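PDB 3DX5: 3-dehydroshikimate dehydratase from Bacillus anthracis, which catalyses the manganese-dependent dehydration of 3-dehydroshikimate to 3,4-dihydroxybenzoate, a building block of the siderophore petrobactin. Local coordinates for residues I64-S74 with F96-Q107. Sequence-based numbering, arbitrary orientation. Where two conformers were deposited one is given.
Sequences ITMISDYLDIS and FKTNKIRTFAGQ. With DHB (3,4-dihydroxybenzoic acid), chain D.
Arg102 sets out with CG trans to its backbone N (chi1 -176°) and then folds at chi2 and chi3, which brings one face of its guanidinium over Ser68 CB and its NE/NH1 edge to Asp69 O. NE and NH1 both bond to this carbonyl O, NE at 3.1 Å, near the guanidinium plane. Ser68 CB lies 3.6 Å above its face and Phe104 CE2 covers the opposite one; these contacts and the paired bonds together restrict rotation. Held this way, Arg102 offers NH2 to the product carboxylate, 2.8 Å from DHB O2, while Tyr70 OH donates to DHB O1 at 2.5 Å. The Tyr70 and Phe104 rings run alongside each other, unstacked, with Tyr70 CE1 3.5 Å from CE2 on the Phe104 edge. Earlier along the strands, pairing is parallel: Ile67 N bonds to Lys100 O and Ile67 O receives Arg102 N, both at 3.0 Å. Thr103 OG1 accepts Leu71 N at 2.9 Å. Glu142, a manganese ligand, forms a salt bridge with Arg102 NH2. This is a beta-alpha-beta unit of the TIM barrel: helix 79-96 links strands 64-68 and 100-103, which are flanked by strands 31-35 and 138-142, and Leu71 packs against helices 79-96 and 115-134.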
loop_
_atom_site.group_PDB
_atom_site.type_symbol
_atom_site.label_atom_id
_atom_site.label_comp_id
_atom_site.label_asym_id
_atom_site.label_seq_id
_atom_site.Cartn_x
_atom_site.Cartn_y
_atom_site.Cartn_z
ATOM N N ILE A 64 7.942 10.426 -18.309
ATOM C CA ILE A 64 6.833 9.829 -17.567
ATOM C C ILE A 64 5.849 9.315 -18.620
ATOM O O ILE A 64 5.369 10.089 -19.453
ATOM C CB ILE A 64 6.191 10.858 -16.597
ATOM C CG1 ILE A 64 7.262 11.423 -15.633
ATOM C CG2 ILE A 64 4.940 10.257 -15.882
ATOM C CD1 ILE A 64 7.973 10.344 -14.755
ATOM N N THR A 65 5.579 8.017 -18.627
ATOM C CA THR A 65 4.782 7.417 -19.717
ATOM C C THR A 65 3.270 7.607 -19.526
ATOM O O THR A 65 2.491 7.613 -20.507
ATOM C CB THR A 65 5.084 5.877 -19.923
ATOM O OG1 THR A 65 4.502 5.106 -18.853
ATOM C CG2 THR A 65 6.569 5.597 -19.933
HETATM N N MSE A 66 2.864 7.756 -18.268
HETATM C CA MSE A 66 1.465 7.672 -17.880
HETATM C C MSE A 66 1.395 7.882 -16.382
HETATM O O MSE A 66 2.337 7.531 -15.655
HETATM C CB MSE A 66 0.919 6.276 -18.228
HETATM C CG MSE A 66 -0.573 6.031 -17.874
HETATM SE SE MSE A 66 -1.287 4.490 -18.910
HETATM C CE MSE A 66 -0.263 3.048 -18.072
ATOM N N ILE A 67 0.279 8.432 -15.916
ATOM C CA ILE A 67 -0.031 8.400 -14.496
ATOM C C ILE A 67 -1.149 7.386 -14.292
ATOM O O ILE A 67 -2.197 7.463 -14.969
ATOM C CB ILE A 67 -0.461 9.787 -14.003
ATOM C CG1 ILE A 67 0.770 10.726 -14.099
ATOM C CG2 ILE A 67 -0.990 9.684 -12.587
ATOM C CD1 ILE A 67 0.420 12.190 -14.047
ATOM N N SER A 68 -0.950 6.458 -13.361
ATOM C CA SER A 68 -1.891 5.362 -13.198
ATOM C C SER A 68 -2.682 5.475 -11.900
ATOM O O SER A 68 -2.125 5.452 -10.799
ATOM C CB SER A 68 -1.164 4.023 -13.341
ATOM O OG SER A 68 -0.438 4.040 -14.559
ATOM N N ASP A 69 -3.993 5.630 -12.044
ATOM C CA ASP A 69 -4.820 5.947 -10.914
ATOM C C ASP A 69 -6.113 5.148 -10.972
ATOM O O ASP A 69 -6.134 4.065 -11.563
ATOM C CB ASP A 69 -5.041 7.466 -10.847
ATOM C CG ASP A 69 -5.175 7.968 -9.394
ATOM O OD1 ASP A 69 -4.445 8.917 -9.021
ATOM O OD2 ASP A 69 -6.013 7.417 -8.623
ATOM N N TYR A 70 -7.169 5.662 -10.345
ATOM C CA TYR A 70 -8.415 4.925 -10.106
ATOM C C TYR A 70 -9.478 5.999 -10.079
ATOM O O TYR A 70 -9.450 6.865 -9.213
ATOM C CB TYR A 70 -8.379 4.197 -8.719
ATOM C CG TYR A 70 -7.081 3.414 -8.475
ATOM C CD1 TYR A 70 -6.978 2.054 -8.836
ATOM C CD2 TYR A 70 -5.937 4.045 -7.918
ATOM C CE1 TYR A 70 -5.770 1.344 -8.650
ATOM C CE2 TYR A 70 -4.740 3.355 -7.771
ATOM C CZ TYR A 70 -4.664 2.007 -8.128
ATOM O OH TYR A 70 -3.471 1.312 -7.950
ATOM N N LEU A 71 -10.388 6.000 -11.036
ATOM C CA LEU A 71 -11.460 6.997 -10.997
ATOM C C LEU A 71 -12.772 6.314 -10.655
ATOM O O LEU A 71 -13.174 5.387 -11.321
ATOM C CB LEU A 71 -11.560 7.744 -12.322
ATOM C CG LEU A 71 -10.278 8.476 -12.720
ATOM C CD1 LEU A 71 -10.364 8.947 -14.187
ATOM C CD2 LEU A 71 -10.032 9.658 -11.729
ATOM N N ASP A 72 -13.425 6.779 -9.607
ATOM C CA ASP A 72 -14.653 6.173 -9.185
ATOM C C ASP A 72 -15.824 6.728 -9.993
ATOM O O ASP A 72 -16.267 7.864 -9.791
ATOM C CB ASP A 72 -14.867 6.383 -7.686
ATOM C CG ASP A 72 -16.084 5.622 -7.167
ATOM O OD1 ASP A 72 -16.666 4.791 -7.913
ATOM O OD2 ASP A 72 -16.476 5.865 -6.010
ATOM N N ILE A 73 -16.325 5.928 -10.919
ATOM C CA ILE A 73 -17.507 6.352 -11.648
ATOM C C ILE A 73 -18.718 5.410 -11.402
ATOM O O ILE A 73 -19.692 5.440 -12.130
ATOM C CB ILE A 73 -17.188 6.795 -13.166
ATOM C CG1 ILE A 73 -16.189 5.927 -13.871
ATOM C CG2 ILE A 73 -16.354 8.052 -13.185
ATOM C CD1 ILE A 73 -16.585 4.574 -13.916
ATOM N N SER A 74 -18.636 4.590 -10.356
ATOM C CA SER A 74 -19.767 3.788 -9.889
ATOM C C SER A 74 -20.955 4.673 -9.460
ATOM O O SER A 74 -20.805 5.877 -9.242
ATOM C CB SER A 74 -19.347 2.898 -8.722
ATOM O OG SER A 74 -19.293 3.641 -7.500
ATOM N N PHE A 96 4.205 16.623 -15.076
ATOM C CA PHE A 96 5.040 15.478 -15.414
ATOM C C PHE A 96 5.249 15.256 -16.908
ATOM O O PHE A 96 6.011 14.369 -17.302
ATOM C CB PHE A 96 4.489 14.214 -14.758
ATOM C CG PHE A 96 4.785 14.135 -13.272
ATOM C CD1 PHE A 96 6.093 13.883 -12.811
ATOM C CD2 PHE A 96 3.786 14.357 -12.348
ATOM C CE1 PHE A 96 6.378 13.807 -11.443
ATOM C CE2 PHE A 96 4.046 14.299 -10.969
ATOM C CZ PHE A 96 5.352 14.025 -10.511
ATOM N N LYS A 97 4.568 16.063 -17.728
ATOM C CA LYS A 97 4.615 15.968 -19.190
ATOM C C LYS A 97 4.157 14.615 -19.774
ATOM O O LYS A 97 4.823 14.014 -20.595
ATOM C CB LYS A 97 5.971 16.418 -19.738
ATOM C CG LYS A 97 6.342 17.856 -19.248
ATOM C CD LYS A 97 7.544 18.390 -20.001
ATOM C CE LYS A 97 7.964 19.812 -19.518
ATOM N NZ LYS A 97 9.202 20.262 -20.218
ATOM N N THR A 98 3.000 14.149 -19.346
ATOM C CA THR A 98 2.453 12.924 -19.903
ATOM C C THR A 98 1.050 13.267 -20.415
ATOM O O THR A 98 0.406 14.172 -19.894
ATOM C CB THR A 98 2.460 11.734 -18.857
ATOM O OG1 THR A 98 1.879 10.582 -19.448
ATOM C CG2 THR A 98 1.637 12.034 -17.599
ATOM N N ASN A 99 0.594 12.570 -21.447
ATOM C CA ASN A 99 -0.759 12.771 -21.941
ATOM C C ASN A 99 -1.666 11.564 -21.673
ATOM O O ASN A 99 -2.702 11.420 -22.353
ATOM C CB ASN A 99 -0.731 13.103 -23.449
ATOM C CG ASN A 99 -0.269 11.917 -24.308
ATOM O OD1 ASN A 99 0.287 10.918 -23.805
ATOM N ND2 ASN A 99 -0.532 12.002 -25.604
ATOM N N LYS A 100 -1.314 10.691 -20.715
ATOM C CA LYS A 100 -2.141 9.499 -20.461
ATOM C C LYS A 100 -2.440 9.280 -18.980
ATOM O O LYS A 100 -1.550 9.469 -18.119
ATOM C CB LYS A 100 -1.440 8.224 -20.994
ATOM C CG LYS A 100 -1.043 8.279 -22.453
ATOM C CD LYS A 100 -0.274 7.015 -22.890
ATOM C CE LYS A 100 0.229 7.153 -24.337
ATOM N NZ LYS A 100 1.141 8.327 -24.547
ATOM N N ILE A 101 -3.690 8.884 -18.696
ATOM C CA ILE A 101 -4.188 8.522 -17.376
ATOM C C ILE A 101 -4.820 7.117 -17.430
ATOM O O ILE A 101 -5.765 6.869 -18.198
ATOM C CB ILE A 101 -5.299 9.493 -16.876
ATOM C CG1 ILE A 101 -4.798 10.941 -16.813
ATOM C CG2 ILE A 101 -5.843 9.043 -15.507
ATOM C CD1 ILE A 101 -3.472 11.166 -15.991
ATOM N N ARG A 102 -4.333 6.214 -16.586
ATOM C CA ARG A 102 -4.865 4.868 -16.537
ATOM C C ARG A 102 -5.995 4.813 -15.501
ATOM O O ARG A 102 -5.857 5.304 -14.377
ATOM C CB ARG A 102 -3.726 3.900 -16.143
ATOM C CG ARG A 102 -4.065 2.375 -16.116
ATOM C CD ARG A 102 -5.021 1.890 -14.964
ATOM N NE ARG A 102 -4.687 2.268 -13.581
ATOM C CZ ARG A 102 -3.858 1.582 -12.799
ATOM N NH1 ARG A 102 -3.634 1.992 -11.542
ATOM N NH2 ARG A 102 -3.247 0.487 -13.284
ATOM N N THR A 103 -7.112 4.214 -15.878
ATOM C CA THR A 103 -8.172 3.936 -14.914
ATOM C C THR A 103 -8.791 2.580 -15.199
ATOM O O THR A 103 -8.422 1.918 -16.179
ATOM C CB THR A 103 -9.237 5.076 -14.845
ATOM O OG1 THR A 103 -10.084 4.861 -13.711
ATOM C CG2 THR A 103 -10.132 5.127 -16.110
ATOM N N PHE A 104 -9.671 2.143 -14.308
ATOM C CA PHE A 104 -10.366 0.855 -14.429
ATOM C C PHE A 104 -11.821 1.120 -14.731
ATOM O O PHE A 104 -12.363 2.140 -14.295
ATOM C CB PHE A 104 -10.229 0.040 -13.135
ATOM C CG PHE A 104 -8.813 -0.406 -12.877
ATOM C CD1 PHE A 104 -8.256 -1.452 -13.608
ATOM C CD2 PHE A 104 -8.020 0.252 -11.944
ATOM C CE1 PHE A 104 -6.945 -1.845 -13.408
ATOM C CE2 PHE A 104 -6.702 -0.159 -11.723
ATOM C CZ PHE A 104 -6.171 -1.187 -12.454
ATOM N N ALA A 105 -12.465 0.228 -15.467
ATOM C CA ALA A 105 -13.854 0.436 -15.843
ATOM C C ALA A 105 -14.740 -0.371 -14.910
ATOM O O ALA A 105 -15.126 -1.499 -15.215
ATOM C CB ALA A 105 -14.086 0.027 -17.292
ATOM N N GLY A 106 -15.052 0.212 -13.767
ATOM C CA GLY A 106 -15.931 -0.430 -12.800
ATOM C C GLY A 106 -15.205 -1.331 -11.826
ATOM O O GLY A 106 -14.007 -1.552 -11.954
ATOM N N GLN A 107 -15.955 -1.856 -10.864
ATOM C CA GLN A 107 -15.393 -2.606 -9.743
ATOM C C GLN A 107 -16.052 -3.994 -9.629
ATOM O O GLN A 107 -15.985 -4.628 -8.578
ATOM C CB GLN A 107 -15.642 -1.851 -8.419
ATOM C CG GLN A 107 -15.002 -0.460 -8.268
ATOM C CD GLN A 107 -15.499 0.267 -6.996
ATOM O OE1 GLN A 107 -16.706 0.484 -6.802
ATOM N NE2 GLN A 107 -14.570 0.627 -6.134
HETATM C C1 DHB D . -3.207 -3.006 -10.171
HETATM C C2 DHB D . -2.886 -3.395 -11.468
HETATM C C3 DHB D . -2.897 -4.747 -11.826
HETATM O O3 DHB D . -2.598 -5.207 -13.082
HETATM C C4 DHB D . -3.283 -5.733 -10.813
HETATM O O4 DHB D . -3.290 -7.028 -11.198
HETATM C C5 DHB D . -3.631 -5.330 -9.527
HETATM C C6 DHB D . -3.583 -3.958 -9.219
HETATM C C DHB D . -3.163 -1.530 -9.814
HETATM O O1 DHB D . -3.473 -1.090 -8.702
HETATM O O2 DHB D . -2.751 -0.651 -10.724
HETATM O O HOH W 1 7.663 13.138 -19.238
HETATM O O HOH W 2 3.372 6.978 -23.038
HETATM O O HOH W 3 2.959 10.482 -22.241
HETATM O O HOH W 4 -12.964 4.815 -14.042
HETATM O O HOH W 5 -10.944 2.924 -11.312
#